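Local coordinates for uncharacterized DUF364 family protein (Pyrococcus horikoshii, PDB 3NPG) that is of unknown function but belongs to the DUF364 family of putative heavy-metal chelation proteins, with a probably Rossmann-like domain, at residues A[191-202]-A[211-220]; A[2-10]-A[175-184]. One frame throughout, in Å; residues are numbered along the deposited sequence.

Interaction 1 of 2, residues A[191-202]-A[211-220]. With ACT (acetate ion), chain E.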
loop_
_atom_site.group_PDB
_atom_site.type_symbol
_atom_site.label_atom_id
_atom_site.label_comp_id
_atom_site.label_asym_id
_atom_site.label_seq_id
_atom_site.Cartn_x
_atom_site.Cartn_y
_atom_site.Cartn_z
ATOM N N LYS A 191 -25.331 5.730 20.833
ATOM C CA LYS A 191 -26.598 6.477 20.799
ATOM C C LYS A 191 -26.564 7.566 19.714
ATOM O O LYS A 191 -27.605 8.132 19.360
ATOM C CB LYS A 191 -26.922 7.086 22.192
ATOM C CG LYS A 191 -25.701 7.611 22.957
ATOM C CD LYS A 191 -26.057 7.980 24.391
ATOM C CE LYS A 191 -24.866 8.495 25.142
ATOM N NZ LYS A 191 -25.217 8.867 26.535
ATOM N N LEU A 192 -25.371 7.811 19.150
ATOM C CA LEU A 192 -25.151 8.834 18.140
ATOM C C LEU A 192 -24.246 8.283 17.021
ATOM O O LEU A 192 -23.077 7.995 17.267
ATOM C CB LEU A 192 -24.503 10.071 18.808
ATOM C CG LEU A 192 -24.244 11.288 17.916
ATOM C CD1 LEU A 192 -25.545 11.935 17.473
ATOM C CD2 LEU A 192 -23.418 12.297 18.638
ATOM N N ILE A 193 -24.813 8.069 15.808
ATOM C CA ILE A 193 -24.062 7.569 14.647
ATOM C C ILE A 193 -24.161 8.568 13.500
ATOM O O ILE A 193 -25.243 8.760 12.935
ATOM C CB ILE A 193 -24.521 6.135 14.229
ATOM C CG1 ILE A 193 -24.381 5.143 15.415
ATOM C CG2 ILE A 193 -23.740 5.646 12.992
ATOM C CD1 ILE A 193 -25.014 3.842 15.207
ATOM N N VAL A 194 -23.041 9.243 13.189
ATOM C CA VAL A 194 -22.997 10.273 12.147
ATOM C C VAL A 194 -22.221 9.782 10.923
ATOM O O VAL A 194 -21.052 9.403 11.042
ATOM C CB VAL A 194 -22.406 11.608 12.691
ATOM C CG1 VAL A 194 -22.542 12.724 11.665
ATOM C CG2 VAL A 194 -23.063 12.003 14.007
ATOM N N ILE A 195 -22.863 9.801 9.747
ATOM C CA ILE A 195 -22.206 9.453 8.481
ATOM C C ILE A 195 -21.811 10.761 7.784
ATOM O O ILE A 195 -22.682 11.502 7.323
ATOM C CB ILE A 195 -23.126 8.546 7.594
ATOM C CG1 ILE A 195 -23.666 7.313 8.390
ATOM C CG2 ILE A 195 -22.423 8.121 6.306
ATOM C CD1 ILE A 195 -22.573 6.404 9.070
ATOM N N THR A 196 -20.514 11.113 7.844
ATOM C CA THR A 196 -20.034 12.414 7.380
ATOM C C THR A 196 -19.238 12.355 6.079
ATOM O O THR A 196 -18.423 11.452 5.885
ATOM C CB THR A 196 -19.275 13.147 8.505
ATOM O OG1 THR A 196 -18.968 14.474 8.074
ATOM C CG2 THR A 196 -17.997 12.424 8.921
ATOM N N GLY A 197 -19.431 13.369 5.236
ATOM C CA GLY A 197 -18.708 13.503 3.978
ATOM C C GLY A 197 -19.600 13.703 2.770
ATOM O O GLY A 197 -20.791 13.376 2.806
ATOM N N PRO A 198 -19.020 14.171 1.633
ATOM C CA PRO A 198 -19.838 14.368 0.411
ATOM C C PRO A 198 -20.534 13.095 -0.108
ATOM O O PRO A 198 -21.526 13.203 -0.817
ATOM C CB PRO A 198 -18.829 14.916 -0.609
ATOM C CG PRO A 198 -17.735 15.497 0.206
ATOM C CD PRO A 198 -17.634 14.638 1.437
ATOM N N THR A 199 -20.024 11.892 0.254
ATOM C CA THR A 199 -20.655 10.626 -0.165
ATOM C C THR A 199 -21.996 10.389 0.609
ATOM O O THR A 199 -22.818 9.558 0.198
ATOM C CB THR A 199 -19.654 9.444 -0.028
ATOM O OG1 THR A 199 -18.381 9.832 -0.559
ATOM C CG2 THR A 199 -20.140 8.181 -0.724
ATOM N N GLY A 200 -22.214 11.169 1.671
ATOM C CA GLY A 200 -23.428 11.094 2.478
ATOM C C GLY A 200 -24.540 12.002 1.985
ATOM O O GLY A 200 -25.400 12.412 2.768
ATOM N N GLN A 201 -24.554 12.294 0.662
ATOM C CA GLN A 201 -25.563 13.153 0.024
ATOM C C GLN A 201 -26.910 12.445 -0.122
ATOM O O GLN A 201 -27.870 13.053 -0.599
ATOM C CB GLN A 201 -25.073 13.618 -1.358
ATOM C CG GLN A 201 -24.123 14.805 -1.319
ATOM C CD GLN A 201 -23.569 15.124 -2.690
ATOM O OE1 GLN A 201 -23.383 14.246 -3.533
ATOM N NE2 GLN A 201 -23.259 16.388 -2.927
ATOM N N LEU A 202 -26.982 11.152 0.272
ATOM C CA LEU A 202 -28.204 10.342 0.144
ATOM C C LEU A 202 -29.377 10.885 1.005
ATOM O O LEU A 202 -29.144 11.617 1.974
ATOM C CB LEU A 202 -27.915 8.844 0.463
ATOM C CG LEU A 202 -27.780 8.449 1.956
ATOM C CD1 LEU A 202 -27.967 6.961 2.139
ATOM C CD2 LEU A 202 -26.453 8.862 2.517
ATOM N N LYS A 211 -29.497 2.235 12.523
ATOM C CA LYS A 211 -28.984 2.871 13.737
ATOM C C LYS A 211 -28.409 4.275 13.455
ATOM O O LYS A 211 -28.124 5.018 14.400
ATOM C CB LYS A 211 -27.934 1.981 14.417
ATOM C CG LYS A 211 -28.507 0.710 15.034
ATOM C CD LYS A 211 -27.449 -0.041 15.825
ATOM C CE LYS A 211 -27.958 -1.353 16.361
ATOM N NZ LYS A 211 -26.884 -2.117 17.044
ATOM N N VAL A 212 -28.255 4.645 12.150
ATOM C CA VAL A 212 -27.753 5.976 11.746
ATOM C C VAL A 212 -28.682 7.061 12.293
ATOM O O VAL A 212 -29.901 6.989 12.091
ATOM C CB VAL A 212 -27.598 6.097 10.193
ATOM C CG1 VAL A 212 -27.103 7.486 9.793
ATOM C CG2 VAL A 212 -26.671 5.016 9.646
ATOM N N THR A 213 -28.118 8.043 13.012
ATOM C CA THR A 213 -28.922 9.107 13.631
ATOM C C THR A 213 -28.879 10.407 12.831
ATOM O O THR A 213 -29.883 11.116 12.760
ATOM C CB THR A 213 -28.499 9.315 15.084
ATOM O OG1 THR A 213 -27.105 9.641 15.117
ATOM C CG2 THR A 213 -28.782 8.081 15.960
ATOM N N HIS A 214 -27.714 10.730 12.246
ATOM C CA HIS A 214 -27.529 11.969 11.490
ATOM C C HIS A 214 -26.784 11.726 10.186
ATOM O O HIS A 214 -26.054 10.740 10.057
ATOM C CB HIS A 214 -26.758 13.008 12.337
ATOM C CG HIS A 214 -27.473 13.433 13.579
ATOM N ND1 HIS A 214 -27.454 12.658 14.723
ATOM C CD2 HIS A 214 -28.154 14.573 13.837
ATOM C CE1 HIS A 214 -28.166 13.324 15.618
ATOM N NE2 HIS A 214 -28.595 14.485 15.135
ATOM N N LEU A 215 -26.930 12.659 9.236
ATOM C CA LEU A 215 -26.187 12.674 7.986
ATOM C C LEU A 215 -25.517 14.025 7.839
ATOM O O LEU A 215 -26.202 15.049 7.795
ATOM C CB LEU A 215 -27.122 12.410 6.782
ATOM C CG LEU A 215 -27.386 10.937 6.443
ATOM C CD1 LEU A 215 -28.516 10.808 5.446
ATOM C CD2 LEU A 215 -26.123 10.256 5.909
ATOM N N ALA A 216 -24.176 14.048 7.857
ATOM C CA ALA A 216 -23.417 15.286 7.684
ATOM C C ALA A 216 -22.788 15.324 6.301
ATOM O O ALA A 216 -21.822 14.606 6.037
ATOM C CB ALA A 216 -22.350 15.402 8.749
ATOM N N SER A 217 -23.384 16.096 5.394
ATOM C CA SER A 217 -22.919 16.167 4.018
ATOM C C SER A 217 -22.974 17.605 3.494
ATOM O O SER A 217 -23.024 18.550 4.292
ATOM C CB SER A 217 -23.749 15.244 3.136
ATOM O OG SER A 217 -23.117 15.037 1.886
HETATM N N MSE A 218 -22.935 17.778 2.152
HETATM C CA MSE A 218 -22.973 19.100 1.527
HETATM C C MSE A 218 -23.746 19.086 0.206
HETATM O O MSE A 218 -23.693 18.102 -0.537
HETATM C CB MSE A 218 -21.552 19.645 1.315
HETATM C CG MSE A 218 -20.702 18.790 0.370
HETATM SE SE MSE A 218 -18.835 19.243 0.458
HETATM C CE MSE A 218 -18.451 18.665 2.328
ATOM N N LYS A 219 -24.448 20.187 -0.095
ATOM C CA LYS A 219 -25.196 20.320 -1.338
ATOM C C LYS A 219 -24.506 21.307 -2.264
ATOM O O LYS A 219 -24.157 22.408 -1.839
ATOM C CB LYS A 219 -26.651 20.755 -1.063
ATOM C CG LYS A 219 -27.518 20.818 -2.324
ATOM C CD LYS A 219 -28.939 21.216 -2.017
ATOM C CE LYS A 219 -29.780 21.259 -3.263
ATOM N NZ LYS A 219 -31.176 21.667 -2.968
ATOM N N VAL A 220 -24.321 20.919 -3.537
ATOM C CA VAL A 220 -23.687 21.772 -4.543
ATOM C C VAL A 220 -24.583 22.983 -4.873
ATOM O O VAL A 220 -25.722 22.808 -5.309
ATOM C CB VAL A 220 -23.315 20.969 -5.815
ATOM C CG1 VAL A 220 -22.636 21.862 -6.839
ATOM C CG2 VAL A 220 -22.430 19.774 -5.470
HETATM C C ACT E . -16.537 11.074 1.897
HETATM O O ACT E . -17.239 10.128 2.069
HETATM O OXT ACT E . -16.501 11.555 0.819
HETATM C CH3 ACT E . -15.690 11.633 3.039
#
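Q201, in the loop after strand 192-196, meets M218 of strand 214-220. The amide of Q201 reaches across with its chain extended beyond CG, and Q201 NE2 donates to M218 O at 3.0 Å, the acceptor lying in the amide plane and the bond nearly straight (166°). Its OE1 accepts from V47 N, tying the loop to strand 43-49; an alanine here would probably leave M218 O and V47 N without these partners. With OG placed opposite the backbone N (chi1 -165°), S217 OG donates to G197 O at 3.0 Å, while G200 N reaches that oxygen from the opposite face of its plane. At the other end T213 OG1 takes the N-H of I193 at 2.9 Å, and I193 O accepts from both T213 N and H214 N. Between these ends the apolar side chains alternate: V194 CG1 meets A216 CB on one face, and L215 CD2 fits between I195 CB and L202 CD2 on the other, L202 and L215 crossing nearly at right angles. Helix 107-112 covers the face of V194, T196 and H214, strand 167-171 flanks strand 192-196, and strand 242-248 continues the sheet beyond 214-220.

Interaction 2 of 2, residues A[2-10]-A[175-184]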
loop_
_atom_site.group_PDB
_atom_site.type_symbol
_atom_site.label_atom_id
_atom_site.label_comp_id
_atom_site.label_asym_id
_atom_site.label_seq_id
_atom_site.Cartn_x
_atom_site.Cartn_y
_atom_site.Cartn_z
HETATM N N MSE A 2 -24.849 -8.209 -4.438
HETATM C CA MSE A 2 -24.956 -8.510 -3.003
HETATM C C MSE A 2 -26.269 -7.949 -2.456
HETATM O O MSE A 2 -26.331 -6.785 -2.042
HETATM C CB MSE A 2 -23.744 -7.957 -2.229
HETATM C CG MSE A 2 -22.437 -8.696 -2.535
HETATM SE SE MSE A 2 -20.858 -7.719 -1.944
HETATM C CE MSE A 2 -21.089 -6.108 -2.981
ATOM N N ASN A 3 -27.336 -8.768 -2.510
ATOM C CA ASN A 3 -28.693 -8.371 -2.123
ATOM C C ASN A 3 -28.883 -8.212 -0.605
ATOM O O ASN A 3 -29.917 -7.694 -0.163
ATOM C CB ASN A 3 -29.716 -9.348 -2.694
ATOM N N GLY A 4 -27.902 -8.667 0.175
ATOM C CA GLY A 4 -27.953 -8.581 1.633
ATOM C C GLY A 4 -27.514 -7.237 2.179
ATOM O O GLY A 4 -27.742 -6.938 3.357
HETATM N N MSE A 5 -26.868 -6.416 1.322
HETATM C CA MSE A 5 -26.356 -5.101 1.686
HETATM C C MSE A 5 -27.464 -4.149 2.038
HETATM O O MSE A 5 -28.525 -4.186 1.416
HETATM C CB MSE A 5 -25.566 -4.495 0.514
HETATM C CG MSE A 5 -24.277 -5.195 0.207
HETATM SE SE MSE A 5 -23.233 -4.151 -1.058
HETATM C CE MSE A 5 -22.489 -2.905 0.136
ATOM N N LEU A 6 -27.173 -3.188 2.929
ATOM C CA LEU A 6 -28.041 -2.041 3.151
ATOM C C LEU A 6 -28.097 -1.220 1.844
ATOM O O LEU A 6 -29.147 -0.680 1.496
ATOM C CB LEU A 6 -27.484 -1.177 4.299
ATOM C CG LEU A 6 -28.245 0.120 4.623
ATOM C CD1 LEU A 6 -29.667 -0.167 5.031
ATOM C CD2 LEU A 6 -27.534 0.905 5.703
ATOM N N LEU A 7 -26.977 -1.215 1.083
ATOM C CA LEU A 7 -26.860 -0.519 -0.202
ATOM C C LEU A 7 -27.784 -1.145 -1.266
ATOM O O LEU A 7 -28.198 -0.460 -2.198
ATOM C CB LEU A 7 -25.394 -0.553 -0.670
ATOM C CG LEU A 7 -24.950 0.525 -1.645
ATOM C CD1 LEU A 7 -25.393 1.900 -1.184
ATOM C CD2 LEU A 7 -23.464 0.489 -1.824
ATOM N N SER A 8 -28.131 -2.437 -1.101
ATOM C CA SER A 8 -29.043 -3.125 -2.016
ATOM C C SER A 8 -30.479 -2.671 -1.767
ATOM O O SER A 8 -31.293 -2.668 -2.687
ATOM C CB SER A 8 -28.932 -4.630 -1.839
ATOM O OG SER A 8 -29.351 -5.313 -3.006
ATOM N N ARG A 9 -30.785 -2.273 -0.521
ATOM C CA ARG A 9 -32.117 -1.789 -0.151
ATOM C C ARG A 9 -32.269 -0.313 -0.499
ATOM O O ARG A 9 -33.356 0.116 -0.899
ATOM C CB ARG A 9 -32.395 -2.036 1.341
ATOM C CG ARG A 9 -32.368 -3.521 1.719
ATOM C CD ARG A 9 -32.856 -3.778 3.138
ATOM N NE ARG A 9 -31.900 -3.324 4.153
ATOM C CZ ARG A 9 -30.880 -4.056 4.600
ATOM N NH1 ARG A 9 -30.649 -5.264 4.096
ATOM N NH2 ARG A 9 -30.068 -3.573 5.527
ATOM N N ILE A 10 -31.162 0.467 -0.382
ATOM C CA ILE A 10 -31.153 1.897 -0.726
ATOM C C ILE A 10 -31.354 2.096 -2.233
ATOM O O ILE A 10 -32.128 2.965 -2.634
ATOM C CB ILE A 10 -29.859 2.605 -0.200
ATOM C CG1 ILE A 10 -29.794 2.555 1.355
ATOM C CG2 ILE A 10 -29.771 4.060 -0.714
ATOM C CD1 ILE A 10 -28.435 2.914 1.954
ATOM N N ILE A 175 -20.054 3.756 2.729
ATOM C CA ILE A 175 -21.162 3.397 1.847
ATOM C C ILE A 175 -20.619 2.742 0.549
ATOM O O ILE A 175 -21.148 1.720 0.112
ATOM C CB ILE A 175 -22.053 4.643 1.555
ATOM C CG1 ILE A 175 -22.667 5.211 2.869
ATOM C CG2 ILE A 175 -23.146 4.314 0.528
ATOM C CD1 ILE A 175 -23.331 6.619 2.725
ATOM N N VAL A 176 -19.523 3.297 -0.020
ATOM C CA VAL A 176 -18.935 2.767 -1.253
ATOM C C VAL A 176 -18.124 1.470 -1.051
ATOM O O VAL A 176 -18.130 0.614 -1.938
ATOM C CB VAL A 176 -18.156 3.838 -2.091
ATOM C CG1 VAL A 176 -19.110 4.703 -2.895
ATOM C CG2 VAL A 176 -17.265 4.698 -1.212
ATOM N N ASN A 177 -17.451 1.310 0.117
ATOM C CA ASN A 177 -16.615 0.115 0.369
ATOM C C ASN A 177 -17.375 -1.087 1.013
ATOM O O ASN A 177 -16.860 -2.207 1.019
ATOM C CB ASN A 177 -15.343 0.471 1.160
ATOM C CG ASN A 177 -15.596 1.051 2.531
ATOM O OD1 ASN A 177 -16.632 0.815 3.157
ATOM N ND2 ASN A 177 -14.611 1.759 3.059
ATOM N N GLY A 178 -18.574 -0.835 1.534
ATOM C CA GLY A 178 -19.433 -1.883 2.083
ATOM C C GLY A 178 -19.244 -2.175 3.557
ATOM O O GLY A 178 -19.744 -3.184 4.056
ATOM N N THR A 179 -18.566 -1.277 4.279
ATOM C CA THR A 179 -18.311 -1.469 5.713
ATOM C C THR A 179 -19.462 -0.960 6.608
ATOM O O THR A 179 -19.488 -1.269 7.802
ATOM C CB THR A 179 -16.953 -0.854 6.110
ATOM O OG1 THR A 179 -16.929 0.525 5.744
ATOM C CG2 THR A 179 -15.788 -1.571 5.479
ATOM N N LEU A 180 -20.414 -0.187 6.029
ATOM C CA LEU A 180 -21.526 0.405 6.785
ATOM C C LEU A 180 -22.387 -0.643 7.506
ATOM O O LEU A 180 -22.766 -0.433 8.667
ATOM C CB LEU A 180 -22.394 1.307 5.877
ATOM C CG LEU A 180 -23.602 2.017 6.558
ATOM C CD1 LEU A 180 -23.153 2.884 7.736
ATOM C CD2 LEU A 180 -24.363 2.859 5.568
ATOM N N ASP A 181 -22.682 -1.776 6.829
ATOM C CA ASP A 181 -23.496 -2.862 7.406
ATOM C C ASP A 181 -22.876 -3.425 8.686
ATOM O O ASP A 181 -23.594 -3.666 9.659
ATOM C CB ASP A 181 -23.718 -3.979 6.381
ATOM C CG ASP A 181 -24.678 -3.607 5.267
ATOM O OD1 ASP A 181 -24.317 -2.747 4.434
ATOM O OD2 ASP A 181 -25.746 -4.226 5.183
HETATM N N MSE A 182 -21.538 -3.609 8.694
HETATM C CA MSE A 182 -20.803 -4.115 9.861
HETATM C C MSE A 182 -20.767 -3.066 10.987
HETATM O O MSE A 182 -21.051 -3.396 12.143
HETATM C CB MSE A 182 -19.370 -4.534 9.456
HETATM C CG MSE A 182 -18.537 -5.119 10.616
HETATM SE SE MSE A 182 -17.582 -3.766 11.641
HETATM C CE MSE A 182 -16.436 -3.071 10.247
ATOM N N ILE A 183 -20.428 -1.796 10.641
ATOM C CA ILE A 183 -20.348 -0.688 11.600
ATOM C C ILE A 183 -21.638 -0.553 12.411
ATOM O O ILE A 183 -21.585 -0.458 13.639
ATOM C CB ILE A 183 -19.954 0.644 10.880
ATOM C CG1 ILE A 183 -18.491 0.586 10.382
ATOM C CG2 ILE A 183 -20.189 1.873 11.796
ATOM C CD1 ILE A 183 -18.155 1.602 9.283
ATOM N N LEU A 184 -22.799 -0.603 11.732
ATOM C CA LEU A 184 -24.103 -0.495 12.396
ATOM C C LEU A 184 -24.417 -1.723 13.247
ATOM O O LEU A 184 -24.951 -1.584 14.343
ATOM C CB LEU A 184 -25.220 -0.244 11.369
ATOM C CG LEU A 184 -25.149 1.099 10.628
ATOM C CD1 LEU A 184 -26.203 1.182 9.557
ATOM C CD2 LEU A 184 -25.283 2.269 11.596
HETATM O O HOH W 1 -23.876 -0.948 2.316
#
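L6 and D181 form the polar part of the contact, at the first turn of helix 6-17. L6 N donates to D181 OD2 at 2.9 Å, on the syn lone pair of that oxygen, and more weakly to D181 OD1 at 3.3 Å. A water links the segments, donating to D181 OD1 at 2.8 Å and accepting a weak bond from L7 N. Charge adds a looser element, since R9 NH2 lies 4.4 Å from D181 OD2, beyond a salt bridge. Among the apolar contacts, L6, with CG anti to the backbone N (chi1 177°), sends CD2 to L180 CD2 at 3.7 Å and, at about a right angle, to L184 CD1. L7 splits its branches over I175: L7 CD1 meets I175 CG2 at 3.7 Å, and L7 CD2 lies against I175 O. Selenomethionine M5, bent at its last torsion, lays CE on the CA of G178, the first residue to leave helical angles, with positive phi, after the weakly bonded turn 175-177. H160 of the second subunit packs on M5 and D181, so the subunit interface borders this site. Chemically, a carboxylate bonded to L6 N, and through a water to L7 N, at the start of the helix would probably be favoured as an anion by the helix dipole and the nearby arginine.

The two contacts illustrate how a mixed, largely parallel sheet and a helix packed on it share one core. Their centres lie about 15 Å apart, yet their side chains touch: I195 CD1 reaches L180 CD1 at 3.8 Å, L202 CD2 meets I175 CD1 at 3.8 Å, and V212 CG2 packs on L184 CD2 at 3.6 Å. Helix 180-186 leads directly into strand 192-196, so the second segment of interaction 2 is the alpha-helical connection into the sheet of interaction 1, and the N-terminal helix 6-17 packs against it. The acetate, probably from the crystallisation liquor, sits beside the loop of interaction 1, with T199 OG1 2.9 Å from each acetate oxygen, O and OXT, and is also hydrogen-bonded to Y32.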